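Yersinopine synthase (Yersinia pestis, PDB 6C4M) catalyses the NADPH-dependent reductive condensation of pyruvate with an amino-acid-derived intermediate, the last step in making the metallophore yersinopine. Local coordinates at residues W397-R401 with V402-D406; Q436-K439 with A440-R444; E448-H451 with P452-G456. One frame throughout, in Å; residues are numbered along the deposited sequence.

Contact 1. Residues W397-R401 with V402-D406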
loop_
_atom_site.group_PDB
_atom_site.type_symbol
_atom_site.label_atom_id
_atom_site.label_comp_id
_atom_site.label_asym_id
_atom_site.label_seq_id
_atom_site.Cartn_x
_atom_site.Cartn_y
_atom_site.Cartn_z
ATOM N N TRP A 397 27.834 -17.673 -15.281
ATOM C CA TRP A 397 26.652 -17.008 -14.747
ATOM C C TRP A 397 25.830 -17.944 -13.873
ATOM O O TRP A 397 25.625 -19.117 -14.212
ATOM C CB TRP A 397 25.784 -16.483 -15.884
ATOM C CG TRP A 397 26.377 -15.322 -16.583
ATOM C CD1 TRP A 397 27.055 -15.333 -17.768
ATOM C CD2 TRP A 397 26.343 -13.958 -16.146
ATOM N NE1 TRP A 397 27.444 -14.061 -18.089
ATOM C CE2 TRP A 397 27.025 -13.196 -17.111
ATOM C CE3 TRP A 397 25.799 -13.307 -15.026
ATOM C CZ2 TRP A 397 27.181 -11.810 -17.001
ATOM C CZ3 TRP A 397 25.964 -11.944 -14.911
ATOM C CH2 TRP A 397 26.644 -11.203 -15.907
ATOM N N HIS A 398 25.355 -17.405 -12.746
ATOM C CA HIS A 398 24.487 -18.100 -11.798
ATOM C C HIS A 398 23.190 -17.328 -11.584
ATOM O O HIS A 398 23.136 -16.105 -11.734
ATOM C CB HIS A 398 25.125 -18.240 -10.405
ATOM C CG HIS A 398 26.231 -19.241 -10.316
ATOM N ND1 HIS A 398 26.124 -20.396 -9.570
ATOM C CD2 HIS A 398 27.479 -19.236 -10.837
ATOM C CE1 HIS A 398 27.253 -21.076 -9.662
ATOM N NE2 HIS A 398 28.093 -20.393 -10.421
ATOM N N LEU A 399 22.166 -18.055 -11.167
ATOM C CA LEU A 399 20.998 -17.480 -10.516
ATOM C C LEU A 399 21.218 -17.378 -9.017
ATOM O O LEU A 399 21.805 -18.289 -8.419
ATOM C CB LEU A 399 19.782 -18.349 -10.774
ATOM C CG LEU A 399 19.348 -18.330 -12.236
ATOM C CD1 LEU A 399 18.576 -19.588 -12.545
ATOM C CD2 LEU A 399 18.496 -17.104 -12.491
ATOM N N PRO A 400 20.726 -16.322 -8.363
ATOM C CA PRO A 400 20.759 -16.284 -6.892
ATOM C C PRO A 400 19.760 -17.265 -6.304
ATOM O O PRO A 400 18.883 -17.798 -6.991
ATOM C CB PRO A 400 20.397 -14.845 -6.557
ATOM C CG PRO A 400 19.602 -14.369 -7.730
ATOM C CD PRO A 400 20.058 -15.132 -8.932
ATOM N N ARG A 401 19.901 -17.520 -4.995
ATOM C CA ARG A 401 19.113 -18.584 -4.391
ATOM C C ARG A 401 17.623 -18.282 -4.467
ATOM O O ARG A 401 16.799 -19.201 -4.535
ATOM C CB ARG A 401 19.547 -18.811 -2.945
ATOM C CG ARG A 401 19.338 -17.598 -2.049
ATOM C CD ARG A 401 19.000 -17.995 -0.612
ATOM N NE ARG A 401 20.169 -17.906 0.254
ATOM C CZ ARG A 401 20.496 -16.832 0.970
ATOM N NH1 ARG A 401 19.739 -15.735 0.933
ATOM N NH2 ARG A 401 21.586 -16.863 1.733
ATOM N N VAL A 402 17.247 -17.012 -4.440
ATOM C CA VAL A 402 15.923 -16.596 -4.883
ATOM C C VAL A 402 16.068 -16.100 -6.322
ATOM O O VAL A 402 16.757 -15.090 -6.550
ATOM C CB VAL A 402 15.321 -15.523 -3.953
ATOM C CG1 VAL A 402 13.993 -15.066 -4.491
ATOM C CG2 VAL A 402 15.155 -16.114 -2.527
ATOM N N PRO A 403 15.450 -16.761 -7.316
ATOM C CA PRO A 403 14.430 -17.826 -7.324
ATOM C C PRO A 403 14.902 -19.270 -7.583
ATOM O O PRO A 403 14.050 -20.151 -7.751
ATOM C CB PRO A 403 13.555 -17.403 -8.489
ATOM C CG PRO A 403 14.602 -16.932 -9.527
ATOM C CD PRO A 403 15.708 -16.260 -8.673
ATOM N N LEU A 404 16.208 -19.501 -7.649
ATOM C CA LEU A 404 16.701 -20.825 -8.064
ATOM C C LEU A 404 16.111 -21.937 -7.201
ATOM O O LEU A 404 15.619 -22.953 -7.721
ATOM C CB LEU A 404 18.227 -20.860 -8.011
ATOM C CG LEU A 404 18.862 -22.192 -8.429
ATOM C CD1 LEU A 404 18.530 -22.517 -9.855
ATOM C CD2 LEU A 404 20.353 -22.115 -8.239
ATOM N N GLU A 405 16.157 -21.767 -5.874
ATOM C CA GLU A 405 15.602 -22.776 -4.962
ATOM C C GLU A 405 14.095 -22.929 -5.165
ATOM O O GLU A 405 13.568 -24.054 -5.174
ATOM C CB GLU A 405 15.913 -22.388 -3.513
ATOM C CG GLU A 405 17.406 -22.537 -3.085
ATOM C CD GLU A 405 17.683 -21.959 -1.682
ATOM O OE1 GLU A 405 16.721 -21.789 -0.897
ATOM O OE2 GLU A 405 18.860 -21.656 -1.381
ATOM N N ASP A 406 13.401 -21.800 -5.398
ATOM C CA ASP A 406 11.943 -21.792 -5.513
ATOM C C ASP A 406 11.502 -22.435 -6.812
ATOM O O ASP A 406 10.489 -23.141 -6.858
ATOM C CB ASP A 406 11.424 -20.344 -5.413
ATOM C CG ASP A 406 11.988 -19.613 -4.194
ATOM O OD1 ASP A 406 11.483 -19.795 -3.054
ATOM O OD2 ASP A 406 12.993 -18.898 -4.369
#
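L404 and E405 are tied to P400 and R401 by two backbone hydrogen bonds at the start of helix 401-419. L404 N donates to P400 O (3.2 Å), and E405 N donates to R401 O over 3.0 Å. P400 occupies the N-cap position, and the first turn that follows is unusual in carrying a cis peptide bond between V402 and P403.

Beyond the backbone, R401 and E405 lie side by side and point the same way. The R401 CG sits between its own backbone N and carbonyl carbon (chi1 62°), and the chain then bends twice, so that its aliphatic part, rather than its charge, meets the glutamate: E405 OE2 is 3.3 Å from R401 CB. With R401 NE at 4.3 Å from E405 OE2 and the two planar groups 59° apart, the opposite charges are near each other without forming a salt bridge. The guanidinium turns instead to the cofactor, where R401 NH2 makes a salt bridge with a phosphate oxygen of NADP. D406 OD1, on the residue after E405, is hydrogen-bonded to H260 ND1.

The apolar side is closed by L399 and L404, whose chains cross at about a right angle with L399 CD1 4.0 Å from L404 CD1. Around them, L399 packs on helices 267-274 and 425-445, and V402 and P403 rest on helix 255-264. The arrangement is a helix start with proline at the N-cap position and a cis V402-P403 peptide in its first turn, bringing one side chain to the dinucleotide and another to H260, the probable proton donor/acceptor.

Contact 2. Residues Q436-K439 with A440-R444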
loop_
_atom_site.group_PDB
_atom_site.type_symbol
_atom_site.label_atom_id
_atom_site.label_comp_id
_atom_site.label_asym_id
_atom_site.label_seq_id
_atom_site.Cartn_x
_atom_site.Cartn_y
_atom_site.Cartn_z
ATOM N N GLN A 436 10.989 -19.143 -19.985
ATOM C CA GLN A 436 11.192 -18.315 -21.180
ATOM C C GLN A 436 12.200 -17.200 -20.925
ATOM O O GLN A 436 13.071 -16.942 -21.759
ATOM C CB GLN A 436 9.871 -17.741 -21.647
ATOM C CG GLN A 436 9.996 -16.853 -22.889
ATOM C CD GLN A 436 8.652 -16.534 -23.454
ATOM O OE1 GLN A 436 7.918 -15.724 -22.895
ATOM N NE2 GLN A 436 8.279 -17.224 -24.528
ATOM N N ALA A 437 12.117 -16.545 -19.769
ATOM C CA ALA A 437 13.094 -15.517 -19.409
ATOM C C ALA A 437 14.493 -16.100 -19.241
ATOM O O ALA A 437 15.495 -15.468 -19.607
ATOM C CB ALA A 437 12.667 -14.830 -18.113
ATOM N N LEU A 438 14.593 -17.274 -18.615
ATOM C CA LEU A 438 15.887 -17.926 -18.473
ATOM C C LEU A 438 16.464 -18.274 -19.841
ATOM O O LEU A 438 17.657 -18.073 -20.090
ATOM C CB LEU A 438 15.741 -19.188 -17.621
ATOM C CG LEU A 438 16.998 -20.042 -17.460
ATOM C CD1 LEU A 438 18.130 -19.225 -16.835
ATOM C CD2 LEU A 438 16.740 -21.342 -16.659
ATOM N N LYS A 439 15.638 -18.811 -20.739
ATOM C CA LYS A 439 16.145 -19.139 -22.073
ATOM C C LYS A 439 16.651 -17.886 -22.776
ATOM O O LYS A 439 17.695 -17.911 -23.437
ATOM C CB LYS A 439 15.060 -19.807 -22.924
ATOM C CG LYS A 439 14.717 -21.261 -22.523
ATOM C CD LYS A 439 13.674 -21.894 -23.488
ATOM C CE LYS A 439 13.192 -23.292 -23.025
ATOM N NZ LYS A 439 11.981 -23.764 -23.792
ATOM N N ALA A 440 15.929 -16.773 -22.632
ATOM C CA ALA A 440 16.349 -15.537 -23.287
ATOM C C ALA A 440 17.664 -15.048 -22.706
ATOM O O ALA A 440 18.551 -14.608 -23.447
ATOM C CB ALA A 440 15.263 -14.453 -23.163
ATOM N N PHE A 441 17.843 -15.188 -21.396
ATOM C CA PHE A 441 19.108 -14.801 -20.776
ATOM C C PHE A 441 20.268 -15.671 -21.271
ATOM O O PHE A 441 21.353 -15.164 -21.578
ATOM C CB PHE A 441 19.005 -14.902 -19.260
ATOM C CG PHE A 441 20.324 -14.750 -18.563
ATOM C CD1 PHE A 441 20.910 -13.495 -18.434
ATOM C CD2 PHE A 441 20.995 -15.857 -18.075
ATOM C CE1 PHE A 441 22.130 -13.343 -17.793
ATOM C CE2 PHE A 441 22.221 -15.722 -17.441
ATOM C CZ PHE A 441 22.791 -14.469 -17.296
ATOM N N ILE A 442 20.075 -16.991 -21.314
ATOM C CA ILE A 442 21.152 -17.875 -21.752
ATOM C C ILE A 442 21.584 -17.514 -23.170
ATOM O O ILE A 442 22.770 -17.616 -23.522
ATOM C CB ILE A 442 20.709 -19.353 -21.654
ATOM C CG1 ILE A 442 20.567 -19.752 -20.185
ATOM C CG2 ILE A 442 21.694 -20.296 -22.437
ATOM C CD1 ILE A 442 19.859 -21.063 -19.979
ATOM N N ASP A 443 20.639 -17.092 -24.010
ATOM C CA ASP A 443 20.991 -16.722 -25.380
ATOM C C ASP A 443 21.803 -15.429 -25.412
ATOM O O ASP A 443 22.724 -15.282 -26.226
ATOM C CB ASP A 443 19.735 -16.586 -26.240
ATOM C CG ASP A 443 19.031 -17.914 -26.474
ATOM O OD1 ASP A 443 19.651 -18.961 -26.239
ATOM O OD2 ASP A 443 17.856 -17.909 -26.908
ATOM N N ARG A 444 21.468 -14.469 -24.549
ATOM C CA ARG A 444 22.225 -13.224 -24.500
ATOM C C ARG A 444 23.672 -13.472 -24.101
ATOM O O ARG A 444 24.596 -12.892 -24.684
ATOM C CB ARG A 444 21.574 -12.264 -23.514
ATOM C CG ARG A 444 20.262 -11.710 -23.984
ATOM C CD ARG A 444 19.932 -10.425 -23.238
ATOM N NE ARG A 444 19.529 -10.630 -21.835
ATOM C CZ ARG A 444 18.350 -11.124 -21.467
ATOM N NH1 ARG A 444 17.483 -11.536 -22.387
ATOM N NH2 ARG A 444 18.036 -11.229 -20.182
HETATM O O HOH W 1 15.589 -12.476 -19.633
#
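L438 and I442, one turn apart on helix 425-445, meet through their apolar side chains: the branch carbon CG of L438 lies 3.9 Å from I442 CD1, the end of the isoleucine chain, and the two side chains cross obliquely. This is the i to i+4 pairing of a regular alpha-helix. L438 reaches its neighbour with CG anti to the backbone N (chi1 176°), whereas I442 sends CG1 back over the preceding turn, 3.4 Å from L438 O.

Four successive i+4 backbone bonds hold these residues in place. I442 N donates to L438 O over 2.9 Å, and the same pattern joins A440 N to Q436 O, F441 N to A437 O and D443 N to K439 O.

F441 lies on the buried face of the helix, where its ring meets F274 at an inclined angle, stands edge-to-face with W397 and touches L454, while I442 continues the apolar surface onto C450 and L455. R444 folds back along the helix, one face of its guanidinium over F441 CA. It makes a cation-pi contact with Y275, and its NH2 a weak hydrogen bond to F274 O. A water links the same nitrogen to the backbone about two turns earlier: it accepts from R444 NH2, in the guanidinium plane, at 2.8 Å and donates to A437 O at 3.0 Å, giving that carbonyl a second partner beside F441 N.

Contact 3. Residues E448-H451 with P452-G456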
loop_
_atom_site.group_PDB
_atom_site.type_symbol
_atom_site.label_atom_id
_atom_site.label_comp_id
_atom_site.label_asym_id
_atom_site.label_seq_id
_atom_site.Cartn_x
_atom_site.Cartn_y
_atom_site.Cartn_z
ATOM N N GLU A 448 27.695 -21.538 -23.145
ATOM C CA GLU A 448 29.032 -21.901 -22.685
ATOM C C GLU A 448 29.490 -21.045 -21.516
ATOM O O GLU A 448 30.439 -21.421 -20.816
ATOM C CB GLU A 448 30.054 -21.796 -23.826
ATOM C CG GLU A 448 30.309 -20.384 -24.348
ATOM C CD GLU A 448 29.331 -19.928 -25.449
ATOM O OE1 GLU A 448 28.176 -20.415 -25.523
ATOM O OE2 GLU A 448 29.731 -19.058 -26.246
ATOM N N HIS A 449 28.820 -19.927 -21.266
ATOM C CA HIS A 449 29.152 -19.027 -20.171
ATOM C C HIS A 449 28.191 -19.148 -19.005
ATOM O O HIS A 449 28.204 -18.295 -18.110
ATOM C CB HIS A 449 29.168 -17.590 -20.680
ATOM C CG HIS A 449 30.198 -17.348 -21.729
ATOM N ND1 HIS A 449 29.886 -16.851 -22.976
ATOM C CD2 HIS A 449 31.537 -17.542 -21.722
ATOM C CE1 HIS A 449 30.992 -16.745 -23.691
ATOM N NE2 HIS A 449 32.006 -17.158 -22.953
ATOM N N CYS A 450 27.347 -20.172 -19.004
ATOM C CA CYS A 450 26.403 -20.419 -17.923
ATOM C C CYS A 450 26.840 -21.585 -17.051
ATOM O O CYS A 450 27.236 -22.642 -17.557
ATOM C CB CYS A 450 25.022 -20.721 -18.489
ATOM S SG CYS A 450 24.303 -19.291 -19.270
ATOM N N HIS A 451 26.718 -21.398 -15.741
ATOM C CA HIS A 451 26.914 -22.495 -14.818
ATOM C C HIS A 451 25.910 -23.608 -15.121
ATOM O O HIS A 451 24.774 -23.321 -15.505
ATOM C CB HIS A 451 26.746 -22.020 -13.378
ATOM C CG HIS A 451 27.158 -23.038 -12.357
ATOM N ND1 HIS A 451 26.264 -23.908 -11.778
ATOM C CD2 HIS A 451 28.368 -23.326 -11.823
ATOM C CE1 HIS A 451 26.901 -24.678 -10.910
ATOM N NE2 HIS A 451 28.180 -24.347 -10.922
ATOM N N PRO A 452 26.295 -24.886 -14.969
ATOM C CA PRO A 452 25.361 -25.984 -15.293
ATOM C C PRO A 452 24.044 -25.939 -14.542
ATOM O O PRO A 452 23.050 -26.492 -15.036
ATOM C CB PRO A 452 26.161 -27.245 -14.918
ATOM C CG PRO A 452 27.574 -26.847 -15.113
ATOM C CD PRO A 452 27.654 -25.391 -14.701
ATOM N N SER A 453 24.000 -25.321 -13.360
ATOM C CA SER A 453 22.731 -25.185 -12.651
ATOM C C SER A 453 21.700 -24.419 -13.474
ATOM O O SER A 453 20.495 -24.631 -13.301
ATOM C CB SER A 453 22.949 -24.499 -11.306
ATOM O OG SER A 453 23.556 -23.225 -11.445
ATOM N N LEU A 454 22.141 -23.531 -14.372
ATOM C CA LEU A 454 21.201 -22.853 -15.261
ATOM C C LEU A 454 20.640 -23.755 -16.352
ATOM O O LEU A 454 19.690 -23.342 -17.033
ATOM C CB LEU A 454 21.862 -21.647 -15.945
ATOM C CG LEU A 454 21.750 -20.335 -15.199
ATOM C CD1 LEU A 454 22.265 -20.450 -13.792
ATOM C CD2 LEU A 454 22.491 -19.221 -15.923
ATOM N N LEU A 455 21.215 -24.950 -16.556
ATOM C CA LEU A 455 20.955 -25.733 -17.757
ATOM C C LEU A 455 20.244 -27.047 -17.484
ATOM O O LEU A 455 19.983 -27.799 -18.433
ATOM C CB LEU A 455 22.284 -26.014 -18.497
ATOM C CG LEU A 455 23.148 -24.776 -18.776
ATOM C CD1 LEU A 455 24.497 -25.107 -19.374
ATOM C CD2 LEU A 455 22.359 -23.856 -19.694
ATOM N N GLY A 456 19.984 -27.383 -16.228
ATOM C CA GLY A 456 19.314 -28.628 -15.916
ATOM C C GLY A 456 19.152 -28.730 -14.423
ATOM O O GLY A 456 19.704 -27.931 -13.659
#
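Polar contacts centre on H451, whose ring and carbonyl both bond to the turn that follows. ND1 of H451 is paired with S453 OG at 2.8 Å, where either group could be the donor, and it also accepts S453 N at 3.1 Å. The amide bond is nearly straight at the hydrogen, although its donor is tilted 33° out of the imidazole plane. With CG anti to the backbone N (chi1 -170°), the ring of H451 swings forward over the start of the turn, which brings ND1 to the serine. The main chain adds a bond from L454 N to H451 O (2.9 Å). It opens the short 3-10 turn that starts at P452, and L455 N to P452 O repeats the i to i+3 spacing.

A CH-pi contact fixes the ring from another direction. P452 CD lies over one face of H451, 3.5 Å from the ring centroid and 17° off its normal, with the two side chains crossing at about a right angle. H451 also meets the ring of H398.

Apolar packing lies at C450: its SG is 3.8 Å from L454 CD2, and L455 CD2 approaches C450 CB more loosely. C450 also packs on V445 of helix 425-445, and L454 on L399.

Because ND1 accepts the amide hydrogen of S453, it is probably unprotonated, in which case the serine hydroxyl would be the donor in the second bond and the imidazole would be neutral, its rotation set by both bonds and the proline.

In the fold
The three contacts come in series along the chain, all on the same side of its centre. Contact 1 carries the chain from strand 397-398 into helix 401-419, contact 2 lies within the next helix, 425-445, and contact 3 lies in the loop between that helix and helix 459-471. Their centres are about 14 Å (contacts 1 and 2), about 12 Å (1 and 3) and about 11 Å (2 and 3) apart. The loop of contact 3 runs beside W397, with probable backbone hydrogen bonds from W397 N to H449 O and from H451 N to W397 O, and L454 fills in between L399 and the helix of contact 2. The three touch one another, and contact 1 meets NADP directly through R401.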